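Local coordinates for putative oxidoreductase (Thermus thermophilus, PDB 2ISM), which belongs to the glucose/sorbosone dehydrogenase family of beta-propeller proteins and carries a bound calcium ion, at residues A35-R49 with G73-P87. Sequence-based numbering, arbitrary orientation.
Sequences ALAFLPDGGMLIAER and GESGLLGLALHPRFP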
# COMPACT_ATOMS: atom_id res chain seq x y z
N ALA B 35 -11.37 -9.62 16.39
CA ALA B 35 -11.31 -8.26 15.86
C ALA B 35 -10.19 -7.45 16.50
O ALA B 35 -9.76 -7.74 17.62
CB ALA B 35 -12.64 -7.56 16.09
N LEU B 36 -9.73 -6.44 15.77
CA LEU B 36 -8.66 -5.55 16.23
C LEU B 36 -9.15 -4.11 16.24
O LEU B 36 -10.00 -3.74 15.43
CB LEU B 36 -7.45 -5.63 15.29
CG LEU B 36 -6.76 -6.98 15.13
CD1 LEU B 36 -5.65 -6.86 14.09
CD2 LEU B 36 -6.19 -7.42 16.48
N ALA B 37 -8.61 -3.32 17.16
CA ALA B 37 -8.93 -1.90 17.27
C ALA B 37 -7.61 -1.21 17.56
O ALA B 37 -6.87 -1.61 18.46
CB ALA B 37 -9.91 -1.66 18.41
N PHE B 38 -7.30 -0.18 16.79
CA PHE B 38 -6.05 0.55 16.95
C PHE B 38 -6.26 1.83 17.74
O PHE B 38 -6.98 2.73 17.30
CB PHE B 38 -5.45 0.86 15.57
CG PHE B 38 -5.18 -0.38 14.75
CD1 PHE B 38 -3.98 -1.07 14.89
CD2 PHE B 38 -6.13 -0.85 13.85
CE1 PHE B 38 -3.74 -2.24 14.16
CE2 PHE B 38 -5.89 -2.01 13.11
CZ PHE B 38 -4.70 -2.71 13.27
N LEU B 39 -5.64 1.91 18.91
CA LEU B 39 -5.76 3.09 19.76
C LEU B 39 -4.90 4.21 19.21
O LEU B 39 -3.80 3.97 18.71
CB LEU B 39 -5.33 2.76 21.19
CG LEU B 39 -6.18 1.74 21.94
CD1 LEU B 39 -5.51 1.35 23.24
CD2 LEU B 39 -7.56 2.32 22.19
N PRO B 40 -5.38 5.46 19.30
CA PRO B 40 -4.64 6.62 18.80
C PRO B 40 -3.21 6.74 19.36
O PRO B 40 -2.31 7.22 18.67
CB PRO B 40 -5.53 7.80 19.19
CG PRO B 40 -6.29 7.29 20.39
CD PRO B 40 -6.62 5.88 19.98
N ASP B 41 -3.01 6.27 20.59
CA ASP B 41 -1.69 6.35 21.21
C ASP B 41 -0.74 5.21 20.83
O ASP B 41 0.35 5.11 21.38
CB ASP B 41 -1.83 6.41 22.73
CG ASP B 41 -2.81 5.39 23.26
OD1 ASP B 41 -4.03 5.58 23.06
OD2 ASP B 41 -2.37 4.39 23.87
N GLY B 42 -1.16 4.36 19.90
CA GLY B 42 -0.31 3.26 19.48
C GLY B 42 -0.73 1.89 19.97
O GLY B 42 -0.42 0.88 19.34
N GLY B 43 -1.43 1.84 21.10
CA GLY B 43 -1.88 0.56 21.63
C GLY B 43 -2.79 -0.18 20.67
O GLY B 43 -3.21 0.37 19.65
N MET B 44 -3.11 -1.42 20.99
CA MET B 44 -3.97 -2.23 20.14
C MET B 44 -4.90 -3.09 20.98
O MET B 44 -4.45 -3.82 21.87
CB MET B 44 -3.12 -3.12 19.24
CG MET B 44 -3.87 -3.88 18.18
SD MET B 44 -2.75 -4.94 17.23
CE MET B 44 -1.50 -3.75 16.78
N LEU B 45 -6.21 -3.01 20.71
CA LEU B 45 -7.17 -3.82 21.43
C LEU B 45 -7.46 -5.07 20.60
O LEU B 45 -7.62 -5.00 19.38
CB LEU B 45 -8.47 -3.04 21.68
CG LEU B 45 -8.34 -1.80 22.56
CD1 LEU B 45 -9.70 -1.12 22.72
CD2 LEU B 45 -7.79 -2.20 23.93
N ILE B 46 -7.51 -6.21 21.27
CA ILE B 46 -7.75 -7.48 20.60
C ILE B 46 -8.90 -8.20 21.29
O ILE B 46 -8.83 -8.48 22.48
CB ILE B 46 -6.51 -8.40 20.70
CG1 ILE B 46 -5.26 -7.64 20.26
CG2 ILE B 46 -6.72 -9.65 19.86
CD1 ILE B 46 -3.96 -8.37 20.61
N ALA B 47 -9.95 -8.50 20.54
CA ALA B 47 -11.10 -9.20 21.10
C ALA B 47 -10.92 -10.71 20.94
O ALA B 47 -10.81 -11.21 19.82
CB ALA B 47 -12.39 -8.75 20.42
N GLU B 48 -10.87 -11.43 22.06
CA GLU B 48 -10.74 -12.89 22.04
C GLU B 48 -12.14 -13.44 22.25
O GLU B 48 -12.83 -13.06 23.19
CB GLU B 48 -9.82 -13.37 23.16
CG GLU B 48 -8.34 -13.12 22.90
CD GLU B 48 -7.48 -13.66 24.03
OE1 GLU B 48 -7.48 -13.05 25.11
OE2 GLU B 48 -6.82 -14.71 23.83
N ARG B 49 -12.56 -14.35 21.38
CA ARG B 49 -13.91 -14.91 21.45
C ARG B 49 -14.38 -15.42 22.82
O ARG B 49 -15.57 -15.34 23.13
CB ARG B 49 -14.09 -15.99 20.39
CG ARG B 49 -15.55 -16.27 20.06
CD ARG B 49 -15.69 -17.20 18.86
NE ARG B 49 -15.11 -18.52 19.12
CZ ARG B 49 -15.11 -19.51 18.23
NH1 ARG B 49 -15.65 -19.33 17.03
NH2 ARG B 49 -14.58 -20.68 18.55
N GLY B 73 -20.19 -22.92 19.97
CA GLY B 73 -20.29 -22.79 18.53
C GLY B 73 -19.41 -21.67 18.00
O GLY B 73 -18.21 -21.63 18.29
N GLU B 74 -20.00 -20.76 17.24
CA GLU B 74 -19.27 -19.63 16.65
C GLU B 74 -19.55 -18.34 17.42
O GLU B 74 -19.18 -17.25 16.98
CB GLU B 74 -19.70 -19.47 15.19
CG GLU B 74 -19.78 -20.80 14.44
CD GLU B 74 -20.46 -20.71 13.09
OE1 GLU B 74 -21.39 -19.89 12.92
OE2 GLU B 74 -20.07 -21.47 12.18
N SER B 75 -20.17 -18.47 18.59
CA SER B 75 -20.53 -17.31 19.41
C SER B 75 -19.56 -16.95 20.54
O SER B 75 -18.65 -17.72 20.86
CB SER B 75 -21.93 -17.52 20.00
OG SER B 75 -22.90 -17.65 18.97
N GLY B 76 -19.77 -15.78 21.14
CA GLY B 76 -18.94 -15.30 22.24
C GLY B 76 -18.68 -13.82 22.05
O GLY B 76 -19.60 -13.06 21.73
N LEU B 77 -17.44 -13.39 22.26
CA LEU B 77 -17.08 -11.99 22.06
C LEU B 77 -16.52 -11.67 20.68
O LEU B 77 -15.31 -11.78 20.45
CB LEU B 77 -15.94 -11.57 22.99
CG LEU B 77 -15.40 -10.15 22.77
CD1 LEU B 77 -16.51 -9.12 22.96
CD2 LEU B 77 -14.26 -9.90 23.75
N LEU B 78 -17.39 -11.27 19.76
CA LEU B 78 -16.93 -11.00 18.41
C LEU B 78 -16.38 -9.81 17.62
O LEU B 78 -15.26 -9.87 17.11
CB LEU B 78 -18.16 -11.42 17.58
CG LEU B 78 -18.77 -12.75 18.05
CD1 LEU B 78 -20.07 -13.02 17.32
CD2 LEU B 78 -17.77 -13.90 17.83
N GLY B 79 -17.18 -8.75 17.50
CA GLY B 79 -16.76 -7.58 16.74
C GLY B 79 -16.31 -6.57 17.78
O GLY B 79 -16.73 -6.63 18.94
N LEU B 80 -15.48 -5.62 17.35
CA LEU B 80 -14.95 -4.59 18.24
C LEU B 80 -14.69 -3.32 17.42
O LEU B 80 -14.17 -3.40 16.31
CB LEU B 80 -13.64 -5.07 18.86
CG LEU B 80 -13.01 -4.29 20.02
CD1 LEU B 80 -13.82 -4.51 21.29
CD2 LEU B 80 -11.58 -4.77 20.22
N ALA B 81 -15.05 -2.16 17.96
CA ALA B 81 -14.80 -0.91 17.24
C ALA B 81 -14.81 0.30 18.17
O ALA B 81 -15.65 0.41 19.06
CB ALA B 81 -15.84 -0.71 16.14
N LEU B 82 -13.86 1.21 17.95
CA LEU B 82 -13.77 2.41 18.77
C LEU B 82 -14.77 3.45 18.27
O LEU B 82 -15.07 3.49 17.07
CB LEU B 82 -12.36 3.01 18.71
CG LEU B 82 -11.16 2.12 19.05
CD1 LEU B 82 -9.88 2.92 18.86
CD2 LEU B 82 -11.26 1.62 20.48
N HIS B 83 -15.27 4.28 19.17
CA HIS B 83 -16.20 5.34 18.80
C HIS B 83 -15.46 6.22 17.79
O HIS B 83 -14.26 6.43 17.91
CB HIS B 83 -16.57 6.16 20.04
CG HIS B 83 -17.64 7.19 19.80
ND1 HIS B 83 -17.44 8.30 19.02
CD2 HIS B 83 -18.92 7.26 20.24
CE1 HIS B 83 -18.54 9.02 18.99
NE2 HIS B 83 -19.46 8.41 19.72
N PRO B 84 -16.17 6.74 16.77
CA PRO B 84 -15.53 7.59 15.76
C PRO B 84 -14.74 8.77 16.34
O PRO B 84 -13.73 9.19 15.76
CB PRO B 84 -16.70 8.05 14.90
CG PRO B 84 -17.60 6.86 14.94
CD PRO B 84 -17.57 6.48 16.41
N ARG B 85 -15.19 9.30 17.47
CA ARG B 85 -14.53 10.43 18.11
C ARG B 85 -13.73 10.04 19.35
O ARG B 85 -13.56 10.83 20.28
CB ARG B 85 -15.55 11.52 18.46
CG ARG B 85 -16.30 12.05 17.24
CD ARG B 85 -17.03 13.35 17.53
NE ARG B 85 -18.12 13.20 18.50
CZ ARG B 85 -19.21 12.47 18.28
NH1 ARG B 85 -19.37 11.82 17.14
NH2 ARG B 85 -20.15 12.40 19.21
N PHE B 86 -13.25 8.80 19.36
CA PHE B 86 -12.45 8.27 20.47
C PHE B 86 -11.13 9.05 20.49
O PHE B 86 -10.55 9.31 19.44
CB PHE B 86 -12.18 6.78 20.21
CG PHE B 86 -11.47 6.08 21.33
CD1 PHE B 86 -12.19 5.51 22.38
CD2 PHE B 86 -10.08 5.97 21.32
CE1 PHE B 86 -11.53 4.84 23.41
CE2 PHE B 86 -9.42 5.31 22.35
CZ PHE B 86 -10.14 4.74 23.40
N PRO B 87 -10.63 9.42 21.69
CA PRO B 87 -11.17 9.19 23.03
C PRO B 87 -12.05 10.31 23.61
O PRO B 87 -12.50 10.21 24.75
CB PRO B 87 -9.91 8.98 23.86
CG PRO B 87 -8.98 9.99 23.27
CD PRO B 87 -9.22 9.83 21.77
O HOH W 1 -12.03 -2.07 15.07
O HOH W 2 -16.74 -17.12 15.54
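Leu80 reaches from one beta-sheet onto the next, beginning with its CB, which rests 3.9 Å from Ala35 CB. Because chi1 is near 180° (-169°), CG is carried away from the backbone N and the branch runs on over the hairpin, where CD2 lies 3.8 Å from Leu45 CB and also touches the methyls of Ala37 and Ala47, so two neighbouring strands are bridged. Leu82 adds to this layer: its CD2 meets Leu45 CD1, its CG packs on Ala37 CB, and CD1 sits 3.3 Å from Phe38 O. In a beta-propeller, successive four-stranded antiparallel blades meet face to face through such apolar layers; here strand 77-82, the first of its blade, packs on the first two strands of the preceding one, running 15° from strand 35-38. A single direct hydrogen bond joins the two segments, the nearly straight 2.8 Å one from Leu77 N to Arg49 O; one water donates to both Leu36 O and Leu80 O. Arg49 extends past Leu78, its CG 3.9 Å from Leu78 CD2; then a bend at chi3 (63°) places Gly73 O over one face of the guanidinium, offset toward its rim. A second water, in the guanidinium plane, links NH1 to Glu74 O, while NH2 hydrogen-bonds to Asp336 O. Beyond strand 77-82, the Phe86 ring receives Pro40 CD at its edge, 3.7 Å from CE2, and Leu39 CD2 approaches obliquely.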